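Cellulase (Bacillus sp. BG-CS10, PDB 5E09) probably cleaves the internal beta-1,4-glucosidic bonds of cellulose, pairing a family 5 glycoside hydrolase barrel with a family 46 carbohydrate-binding module. Local coordinates at residues E85-D95 against F135-M143; E149-I159 against V191-T199. One frame throughout, in Å; residues are numbered along the deposited sequence.

Interaction 1: E85-D95 against F135-M143; sequences EQVIDWALEED and FQGHSHKLM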
loop_
_atom_site.group_PDB
_atom_site.type_symbol
_atom_site.label_atom_id
_atom_site.label_comp_id
_atom_site.label_asym_id
_atom_site.label_seq_id
_atom_site.Cartn_x
_atom_site.Cartn_y
_atom_site.Cartn_z
ATOM N N GLU A 85 1.356 23.112 12.650
ATOM C CA GLU A 85 2.086 24.187 11.983
ATOM C C GLU A 85 3.591 24.018 12.137
ATOM O O GLU A 85 4.350 24.283 11.206
ATOM C CB GLU A 85 1.669 25.557 12.519
ATOM C CG GLU A 85 2.480 26.700 11.918
ATOM C CD GLU A 85 1.988 28.072 12.343
ATOM O OE1 GLU A 85 1.224 28.159 13.330
ATOM O OE2 GLU A 85 2.366 29.065 11.679
ATOM N N GLN A 86 4.021 23.580 13.316
ATOM C CA GLN A 86 5.440 23.372 13.559
ATOM C C GLN A 86 5.983 22.294 12.633
ATOM O O GLN A 86 7.048 22.456 12.036
ATOM C CB GLN A 86 5.700 22.996 15.019
ATOM C CG GLN A 86 7.142 22.589 15.275
ATOM C CD GLN A 86 7.751 23.293 16.469
ATOM O OE1 GLN A 86 7.120 23.425 17.517
ATOM N NE2 GLN A 86 8.984 23.765 16.309
ATOM N N VAL A 87 5.246 21.195 12.500
ATOM C CA VAL A 87 5.698 20.122 11.622
ATOM C C VAL A 87 5.806 20.637 10.189
ATOM O O VAL A 87 6.809 20.388 9.491
ATOM C CB VAL A 87 4.768 18.914 11.677
ATOM C CG1 VAL A 87 5.147 17.907 10.599
ATOM C CG2 VAL A 87 4.828 18.282 13.054
ATOM N N ILE A 88 4.788 21.386 9.769
ATOM C CA ILE A 88 4.801 21.995 8.439
ATOM C C ILE A 88 6.025 22.905 8.237
ATOM O O ILE A 88 6.646 22.908 7.166
ATOM C CB ILE A 88 3.503 22.793 8.190
ATOM C CG1 ILE A 88 2.318 21.830 8.090
ATOM C CG2 ILE A 88 3.617 23.636 6.926
ATOM C CD1 ILE A 88 0.983 22.505 7.882
ATOM N N ASP A 89 6.376 23.663 9.272
ATOM C CA ASP A 89 7.532 24.553 9.210
ATOM C C ASP A 89 8.814 23.753 9.061
ATOM O O ASP A 89 9.662 24.093 8.243
ATOM C CB ASP A 89 7.609 25.445 10.453
ATOM C CG ASP A 89 6.523 26.501 10.476
ATOM O OD1 ASP A 89 5.941 26.782 9.405
ATOM O OD2 ASP A 89 6.255 27.058 11.563
ATOM N N TRP A 90 8.946 22.695 9.856
ATOM C CA TRP A 90 10.094 21.797 9.772
ATOM C C TRP A 90 10.275 21.256 8.362
ATOM O O TRP A 90 11.387 21.238 7.824
ATOM C CB TRP A 90 9.934 20.629 10.742
ATOM C CG TRP A 90 10.132 20.988 12.177
ATOM C CD1 TRP A 90 10.733 22.108 12.671
ATOM C CD2 TRP A 90 9.734 20.211 13.310
ATOM N NE1 TRP A 90 10.735 22.074 14.045
ATOM C CE2 TRP A 90 10.125 20.920 14.462
ATOM C CE3 TRP A 90 9.088 18.981 13.462
ATOM C CZ2 TRP A 90 9.886 20.445 15.748
ATOM C CZ3 TRP A 90 8.849 18.511 14.740
ATOM C CH2 TRP A 90 9.248 19.242 15.868
ATOM N N ALA A 91 9.169 20.817 7.770
ATOM C CA ALA A 91 9.204 20.235 6.436
ATOM C C ALA A 91 9.549 21.280 5.376
ATOM O O ALA A 91 10.273 20.989 4.427
ATOM C CB ALA A 91 7.875 19.563 6.122
ATOM N N LEU A 92 9.039 22.497 5.538
ATOM C CA LEU A 92 9.399 23.578 4.621
ATOM C C LEU A 92 10.889 23.918 4.744
ATOM O O LEU A 92 11.551 24.185 3.743
ATOM C CB LEU A 92 8.531 24.816 4.871
ATOM C CG LEU A 92 7.062 24.667 4.450
ATOM C CD1 LEU A 92 6.219 25.842 4.923
ATOM C CD2 LEU A 92 6.942 24.488 2.939
ATOM N N GLU A 93 11.411 23.880 5.971
ATOM C CA GLU A 93 12.834 24.108 6.233
ATOM C C GLU A 93 13.729 23.096 5.525
ATOM O O GLU A 93 14.826 23.433 5.086
ATOM C CB GLU A 93 13.120 24.055 7.733
ATOM C CG GLU A 93 12.545 25.204 8.537
ATOM C CD GLU A 93 12.673 24.969 10.032
ATOM O OE1 GLU A 93 13.628 24.271 10.440
ATOM O OE2 GLU A 93 11.814 25.467 10.796
ATOM N N GLU A 94 13.263 21.851 5.429
ATOM C CA GLU A 94 14.000 20.807 4.722
ATOM C C GLU A 94 13.830 20.924 3.214
ATOM O O GLU A 94 14.245 20.032 2.469
ATOM C CB GLU A 94 13.548 19.421 5.182
ATOM C CG GLU A 94 13.839 19.127 6.639
ATOM C CD GLU A 94 15.328 19.027 6.925
ATOM O OE1 GLU A 94 16.100 18.740 5.983
ATOM O OE2 GLU A 94 15.729 19.240 8.090
ATOM N N ASP A 95 13.213 22.024 2.783
ATOM C CA ASP A 95 12.939 22.308 1.371
ATOM C C ASP A 95 11.967 21.293 0.755
ATOM O O ASP A 95 11.959 21.077 -0.456
ATOM C CB ASP A 95 14.245 22.353 0.564
ATOM C CG ASP A 95 15.085 23.580 0.877
ATOM O OD1 ASP A 95 14.545 24.530 1.491
ATOM O OD2 ASP A 95 16.283 23.594 0.514
ATOM N N PHE A 135 -1.992 29.978 7.613
ATOM C CA PHE A 135 -0.891 29.768 6.680
ATOM C C PHE A 135 -0.867 30.793 5.550
ATOM O O PHE A 135 -0.356 30.514 4.463
ATOM C CB PHE A 135 -0.968 28.352 6.103
ATOM C CG PHE A 135 -0.948 27.275 7.151
ATOM C CD1 PHE A 135 0.243 26.909 7.762
ATOM C CD2 PHE A 135 -2.117 26.637 7.538
ATOM C CE1 PHE A 135 0.267 25.924 8.736
ATOM C CE2 PHE A 135 -2.101 25.648 8.514
ATOM C CZ PHE A 135 -0.906 25.293 9.114
ATOM N N GLN A 136 -1.405 31.982 5.809
ATOM C CA GLN A 136 -1.501 33.011 4.779
ATOM C C GLN A 136 -0.135 33.444 4.249
ATOM O O GLN A 136 0.017 33.712 3.055
ATOM C CB GLN A 136 -2.256 34.234 5.308
ATOM C CG GLN A 136 -2.296 35.393 4.317
ATOM C CD GLN A 136 -3.287 36.469 4.704
ATOM O OE1 GLN A 136 -3.826 36.467 5.813
ATOM N NE2 GLN A 136 -3.533 37.402 3.789
ATOM N N GLY A 137 0.857 33.503 5.134
ATOM C CA GLY A 137 2.176 33.978 4.760
ATOM C C GLY A 137 3.160 32.901 4.338
ATOM O O GLY A 137 4.247 33.218 3.861
ATOM N N HIS A 138 2.784 31.635 4.504
ATOM C CA HIS A 138 3.683 30.518 4.211
ATOM C C HIS A 138 3.988 30.347 2.726
ATOM O O HIS A 138 3.205 30.744 1.864
ATOM C CB HIS A 138 3.102 29.213 4.756
ATOM C CG HIS A 138 3.263 29.052 6.233
ATOM N ND1 HIS A 138 2.571 29.818 7.146
ATOM C CD2 HIS A 138 4.039 28.212 6.959
ATOM C CE1 HIS A 138 2.909 29.454 8.370
ATOM N NE2 HIS A 138 3.799 28.481 8.284
ATOM N N SER A 139 5.136 29.737 2.452
ATOM C CA SER A 139 5.616 29.484 1.096
ATOM C C SER A 139 4.594 28.784 0.198
ATOM O O SER A 139 3.688 28.097 0.682
ATOM C CB SER A 139 6.894 28.644 1.158
ATOM O OG SER A 139 7.335 28.292 -0.141
ATOM N N HIS A 140 4.765 28.948 -1.112
ATOM C CA HIS A 140 3.889 28.310 -2.086
ATOM C C HIS A 140 4.148 26.812 -2.167
ATOM O O HIS A 140 3.372 26.071 -2.768
ATOM C CB HIS A 140 4.053 28.950 -3.468
ATOM C CG HIS A 140 3.251 30.200 -3.653
ATOM N ND1 HIS A 140 3.431 31.052 -4.724
ATOM C CD2 HIS A 140 2.261 30.745 -2.905
ATOM C CE1 HIS A 140 2.590 32.065 -4.625
ATOM N NE2 HIS A 140 1.868 31.905 -3.529
ATOM N N LYS A 141 5.240 26.368 -1.553
ATOM C CA LYS A 141 5.557 24.948 -1.490
ATOM C C LYS A 141 4.569 24.216 -0.574
ATOM O O LYS A 141 4.512 22.986 -0.558
ATOM C CB LYS A 141 7.000 24.743 -1.017
ATOM C CG LYS A 141 8.053 25.330 -1.966
ATOM C CD LYS A 141 9.182 24.340 -2.248
ATOM C CE LYS A 141 10.356 24.502 -1.284
ATOM N NZ LYS A 141 10.065 24.120 0.140
ATOM N N LEU A 142 3.796 24.980 0.191
ATOM C CA LEU A 142 2.685 24.416 0.955
ATOM C C LEU A 142 1.394 24.530 0.141
ATOM O O LEU A 142 1.045 25.606 -0.347
ATOM C CB LEU A 142 2.536 25.118 2.305
ATOM C CG LEU A 142 1.266 24.830 3.105
ATOM C CD1 LEU A 142 1.250 23.386 3.591
ATOM C CD2 LEU A 142 1.156 25.791 4.273
HETATM N N MSE A 143 0.704 23.406 -0.013
HETATM C CA MSE A 143 -0.521 23.335 -0.795
HETATM C C MSE A 143 -1.641 22.713 0.040
HETATM O O MSE A 143 -1.385 21.949 0.978
HETATM C CB MSE A 143 -0.291 22.521 -2.069
HETATM C CG MSE A 143 -0.150 21.014 -1.821
HETATM SE SE MSE A 143 0.759 20.102 -3.277
HETATM C CE MSE A 143 2.597 20.455 -2.722
#
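His-138 meets helix 78-93 through one polar bond, from its NE2 to OD1 of Asp-89 at 3.0 Å. The acceptor uses its syn lone pair, and carboxylate and imidazole are nearly coplanar (11°), although the N-H points well off the acceptor (137°). A chi1 of -77° sets CG beside the backbone N, and chi2 then turns the NE2 edge to the helix. Glu-85 OE2 comes to the same edge, 3.4 Å from CE1 of His-138, while a salt bridge holds Glu-85 OE1 to Arg-134. Two carboxylates so close would probably favour a protonated imidazole. CD1 of Phe-135, in the same segment, sits over the centre of one face of the His-138 ring.

Buried Ile-88 sends CD1 to CZ of buried Phe-135 (3.6 Å), and its CG2 branch crosses Leu-142, likewise buried, reaching CD1 at 4.1 Å; a branched residue suits this inward side of the helix. Leu-92, nearer the surface, divides its methyls: CD1 touches the His-138 edge at CD2 (3.8 Å), and CD2 lies against CB of Lys-141 (4.0 Å).

Lys-141 reaches the C-terminal end of the helix. Its bent chain brings NZ to 3.5 Å from C of Asp-95, where it donates to Leu-96 O and its positive charge probably suits the negative end of the helix dipole. Asp-95, with positive phi, is the C-prime residue of a Schellman motif. Ser-139 OG accepts from Lys-141 N in an ST turn.

The contact packs helix 78-93 against the connection from helix 117-134 into barrel strand 142-145, with strand 97-100 alongside Phe-135, Lys-141 and Leu-142.

Interaction 2: E149-I159 against V191-T199; sequences EPRFTRDWGEI and VLPTLETAT
Pro-150 and Glu-196 share the backbone hydrogen bond that joins the two loops: Glu-196 N donates to Pro-150 O over 2.7 Å, in the carbonyl plane but with a bent N-H (132°).

The Pro-150 ring meets that of Pro-193, CG to CG at 3.7 Å, two rigid rings, one ending strand 190-193, the other in the loop after strand 142-145. Leu-195 holds CG anti to its amide nitrogen (chi1 -169°) and splits its methyls: CD1 reaches the edge of the Phe-152 ring, 3.9 Å from CE2, whereas CD2 meets CD1 of Ile-159, tip to tip, at 3.7 Å.

Glu-196 is extended and slants past Arg-151, its OE2 3.5 Å from Arg-151 CG. The same oxygen lies 3.5 Å from OE1 of Glu-158, the carboxylate planes 78° apart; this like-charged approach would probably favour a proton on one of them, though the nearby charge of Arg-151 may offset it. Thr-197 OG1 rests on CG of Glu-149 (3.3 Å) and donates to Glu-196 O from beside the carbonyl, tilted from its plane. His-224 ND1 engages the polar end of Glu-149.

Glu-149 and Pro-150 belong to the Asn-Glu-Pro sequence after barrel strand 142-145, the fourth of the (beta/alpha)8 (TIM) barrel; its glutamate is the acid/base catalyst in characterised family 5 relatives. The contact thus fits loops at the C-terminal ends of adjacent strands, probably bordering the substrate cleft.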
loop_
_atom_site.group_PDB
_atom_site.type_symbol
_atom_site.label_atom_id
_atom_site.label_comp_id
_atom_site.label_asym_id
_atom_site.label_seq_id
_atom_site.Cartn_x
_atom_site.Cartn_y
_atom_site.Cartn_z
ATOM N N GLU A 149 -10.559 11.534 0.364
ATOM C CA GLU A 149 -11.491 10.469 -0.032
ATOM C C GLU A 149 -12.963 10.778 0.254
ATOM O O GLU A 149 -13.590 10.104 1.068
ATOM C CB GLU A 149 -11.099 9.153 0.658
ATOM C CG GLU A 149 -9.695 8.679 0.279
ATOM C CD GLU A 149 -9.391 7.242 0.695
ATOM O OE1 GLU A 149 -10.219 6.635 1.410
ATOM O OE2 GLU A 149 -8.322 6.719 0.296
ATOM N N PRO A 150 -13.517 11.798 -0.421
ATOM C CA PRO A 150 -14.901 12.218 -0.177
ATOM C C PRO A 150 -15.909 11.110 -0.458
ATOM O O PRO A 150 -15.882 10.503 -1.527
ATOM C CB PRO A 150 -15.100 13.380 -1.158
ATOM C CG PRO A 150 -13.733 13.800 -1.560
ATOM C CD PRO A 150 -12.898 12.564 -1.515
ATOM N N ARG A 151 -16.787 10.853 0.503
ATOM C CA ARG A 151 -17.860 9.883 0.332
ATOM C C ARG A 151 -19.100 10.438 1.026
ATOM O O ARG A 151 -18.984 11.222 1.962
ATOM C CB ARG A 151 -17.453 8.521 0.905
ATOM C CG ARG A 151 -18.291 7.340 0.435
ATOM C CD ARG A 151 -17.915 6.064 1.187
ATOM N NE ARG A 151 -16.653 6.220 1.900
ATOM C CZ ARG A 151 -16.523 6.109 3.217
ATOM N NH1 ARG A 151 -17.573 5.811 3.972
ATOM N NH2 ARG A 151 -15.332 6.280 3.774
ATOM N N PHE A 152 -20.286 10.062 0.568
ATOM C CA PHE A 152 -21.500 10.580 1.187
ATOM C C PHE A 152 -22.514 9.483 1.426
ATOM O O PHE A 152 -22.401 8.393 0.867
ATOM C CB PHE A 152 -22.108 11.692 0.333
ATOM C CG PHE A 152 -21.162 12.822 0.073
ATOM C CD1 PHE A 152 -21.011 13.843 0.996
ATOM C CD2 PHE A 152 -20.397 12.848 -1.080
ATOM C CE1 PHE A 152 -20.126 14.878 0.766
ATOM C CE2 PHE A 152 -19.513 13.880 -1.316
ATOM C CZ PHE A 152 -19.378 14.899 -0.393
ATOM N N THR A 153 -23.499 9.796 2.265
ATOM C CA THR A 153 -24.509 8.841 2.704
ATOM C C THR A 153 -25.179 8.149 1.538
ATOM O O THR A 153 -25.709 8.786 0.627
ATOM C CB THR A 153 -25.599 9.507 3.562
ATOM O OG1 THR A 153 -24.993 10.382 4.519
ATOM C CG2 THR A 153 -26.408 8.441 4.293
ATOM N N ARG A 154 -25.154 6.827 1.595
ATOM C CA ARG A 154 -25.639 5.984 0.515
ATOM C C ARG A 154 -27.139 5.704 0.623
ATOM O O ARG A 154 -27.642 5.381 1.701
ATOM C CB ARG A 154 -24.828 4.692 0.519
ATOM C CG ARG A 154 -25.548 3.399 0.226
ATOM C CD ARG A 154 -24.533 2.282 0.405
ATOM N NE ARG A 154 -25.017 0.960 0.028
ATOM C CZ ARG A 154 -24.209 -0.042 -0.302
ATOM N NH1 ARG A 154 -22.895 0.148 -0.300
ATOM N NH2 ARG A 154 -24.705 -1.227 -0.634
ATOM N N ASP A 155 -27.846 5.865 -0.495
ATOM C CA ASP A 155 -29.271 5.543 -0.592
ATOM C C ASP A 155 -29.477 4.536 -1.715
ATOM O O ASP A 155 -29.952 3.426 -1.489
ATOM C CB ASP A 155 -30.120 6.792 -0.856
ATOM C CG ASP A 155 -29.894 7.889 0.168
ATOM O OD1 ASP A 155 -29.403 7.583 1.274
ATOM O OD2 ASP A 155 -30.214 9.060 -0.137
ATOM N N TRP A 156 -29.102 4.943 -2.926
ATOM C CA TRP A 156 -29.218 4.108 -4.122
ATOM C C TRP A 156 -27.858 3.635 -4.632
ATOM O O TRP A 156 -27.525 3.786 -5.814
ATOM C CB TRP A 156 -29.936 4.875 -5.225
ATOM C CG TRP A 156 -30.139 4.092 -6.451
ATOM C CD1 TRP A 156 -31.192 3.276 -6.741
ATOM C CD2 TRP A 156 -29.279 4.063 -7.582
ATOM N NE1 TRP A 156 -31.036 2.729 -7.991
ATOM C CE2 TRP A 156 -29.867 3.201 -8.528
ATOM C CE3 TRP A 156 -28.065 4.683 -7.893
ATOM C CZ2 TRP A 156 -29.281 2.945 -9.755
ATOM C CZ3 TRP A 156 -27.488 4.424 -9.101
ATOM C CH2 TRP A 156 -28.094 3.566 -10.022
ATOM N N GLY A 157 -27.078 3.054 -3.731
ATOM C CA GLY A 157 -25.739 2.617 -4.065
ATOM C C GLY A 157 -24.703 3.569 -3.509
ATOM O O GLY A 157 -25.033 4.589 -2.901
ATOM N N GLU A 158 -23.442 3.234 -3.731
ATOM C CA GLU A 158 -22.343 3.975 -3.140
ATOM C C GLU A 158 -22.089 5.303 -3.860
ATOM O O GLU A 158 -21.464 6.206 -3.305
ATOM C CB GLU A 158 -21.088 3.103 -3.145
ATOM C CG GLU A 158 -20.068 3.480 -2.099
ATOM C CD GLU A 158 -18.825 2.646 -2.217
ATOM O OE1 GLU A 158 -18.391 2.400 -3.361
ATOM O OE2 GLU A 158 -18.283 2.230 -1.174
ATOM N N ILE A 159 -22.572 5.407 -5.099
ATOM C CA ILE A 159 -22.428 6.619 -5.912
ATOM C C ILE A 159 -23.778 7.065 -6.490
ATOM O O ILE A 159 -24.539 6.241 -7.004
ATOM C CB ILE A 159 -21.438 6.411 -7.093
ATOM C CG1 ILE A 159 -20.155 5.714 -6.633
ATOM C CG2 ILE A 159 -21.124 7.726 -7.767
ATOM C CD1 ILE A 159 -19.296 6.518 -5.691
ATOM N N VAL A 191 -5.360 21.331 -4.263
ATOM C CA VAL A 191 -5.437 19.944 -4.683
ATOM C C VAL A 191 -6.868 19.437 -4.501
ATOM O O VAL A 191 -7.418 19.497 -3.404
ATOM C CB VAL A 191 -4.438 19.068 -3.888
ATOM C CG1 VAL A 191 -4.530 17.619 -4.322
ATOM C CG2 VAL A 191 -3.015 19.582 -4.058
ATOM N N LEU A 192 -7.475 18.962 -5.582
ATOM C CA LEU A 192 -8.871 18.539 -5.549
ATOM C C LEU A 192 -9.015 17.061 -5.859
ATOM O O LEU A 192 -8.396 16.550 -6.800
ATOM C CB LEU A 192 -9.703 19.351 -6.536
ATOM C CG LEU A 192 -9.631 20.866 -6.384
ATOM C CD1 LEU A 192 -10.361 21.548 -7.540
ATOM C CD2 LEU A 192 -10.210 21.275 -5.037
ATOM N N PRO A 193 -9.838 16.367 -5.068
ATOM C CA PRO A 193 -10.067 14.930 -5.229
ATOM C C PRO A 193 -11.247 14.581 -6.136
ATOM O O PRO A 193 -12.224 15.330 -6.208
ATOM C CB PRO A 193 -10.351 14.477 -3.800
ATOM C CG PRO A 193 -11.042 15.667 -3.186
ATOM C CD PRO A 193 -10.457 16.891 -3.838
ATOM N N THR A 194 -11.141 13.448 -6.824
ATOM C CA THR A 194 -12.309 12.802 -7.390
ATOM C C THR A 194 -13.125 12.257 -6.225
ATOM O O THR A 194 -12.628 12.178 -5.099
ATOM C CB THR A 194 -11.945 11.649 -8.349
ATOM O OG1 THR A 194 -11.085 10.721 -7.675
ATOM C CG2 THR A 194 -11.238 12.173 -9.595
ATOM N N LEU A 195 -14.374 11.892 -6.492
ATOM C CA LEU A 195 -15.212 11.229 -5.502
ATOM C C LEU A 195 -14.550 9.937 -5.034
ATOM O O LEU A 195 -14.188 9.091 -5.856
ATOM C CB LEU A 195 -16.598 10.943 -6.089
ATOM C CG LEU A 195 -17.680 10.497 -5.103
ATOM C CD1 LEU A 195 -17.941 11.581 -4.062
ATOM C CD2 LEU A 195 -18.954 10.149 -5.847
ATOM N N GLU A 196 -14.379 9.805 -3.716
ATOM C CA GLU A 196 -13.719 8.649 -3.093
ATOM C C GLU A 196 -12.259 8.500 -3.528
ATOM O O GLU A 196 -11.669 7.426 -3.378
ATOM C CB GLU A 196 -14.481 7.356 -3.410
ATOM C CG GLU A 196 -15.780 7.189 -2.656
ATOM C CD GLU A 196 -16.614 6.031 -3.180
ATOM O OE1 GLU A 196 -16.220 5.428 -4.202
ATOM O OE2 GLU A 196 -17.665 5.727 -2.572
ATOM N N THR A 197 -11.689 9.586 -4.052
ATOM C CA THR A 197 -10.399 9.572 -4.752
ATOM C C THR A 197 -10.245 8.365 -5.671
ATOM O O THR A 197 -9.161 7.806 -5.781
ATOM C CB THR A 197 -9.196 9.599 -3.773
ATOM O OG1 THR A 197 -9.218 8.434 -2.936
ATOM C CG2 THR A 197 -9.224 10.857 -2.910
ATOM N N ALA A 198 -11.334 7.968 -6.327
ATOM C CA ALA A 198 -11.321 6.810 -7.217
ATOM C C ALA A 198 -11.074 7.231 -8.666
ATOM O O ALA A 198 -11.014 8.419 -8.970
ATOM C CB ALA A 198 -12.624 6.041 -7.101
ATOM N N THR A 199 -10.950 6.261 -9.564
ATOM C CA THR A 199 -10.446 6.553 -10.902
ATOM C C THR A 199 -11.381 6.173 -12.047
ATOM O O THR A 199 -10.944 6.080 -13.193
ATOM C CB THR A 199 -9.091 5.849 -11.133
ATOM O OG1 THR A 199 -9.269 4.426 -11.094
ATOM C CG2 THR A 199 -8.090 6.264 -10.062
#

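How the interactions relate
Following the chain from its N terminus, helix 78-93 comes first, then strand 97-100 and helix 117-134, before the approach to strand 142-145 returns to that helix and interaction 1 closes. Interaction 2 opens only afterwards: segment 149-159 follows shortly after the C-terminal end of strand 142-145, helix 161-181 runs back outside, and segment 191-199 emerges from strand 190-193. The two closed loops thus follow in series, without nesting or crossing. Their centres are 29 Å apart, interaction 1 near the N-terminal end of strand 142-145 and interaction 2 beyond its C-terminal end. Both belong to the eight-stranded parallel barrel, and selenomethionine Met-143 packs on Val-191 between the neighbouring strands.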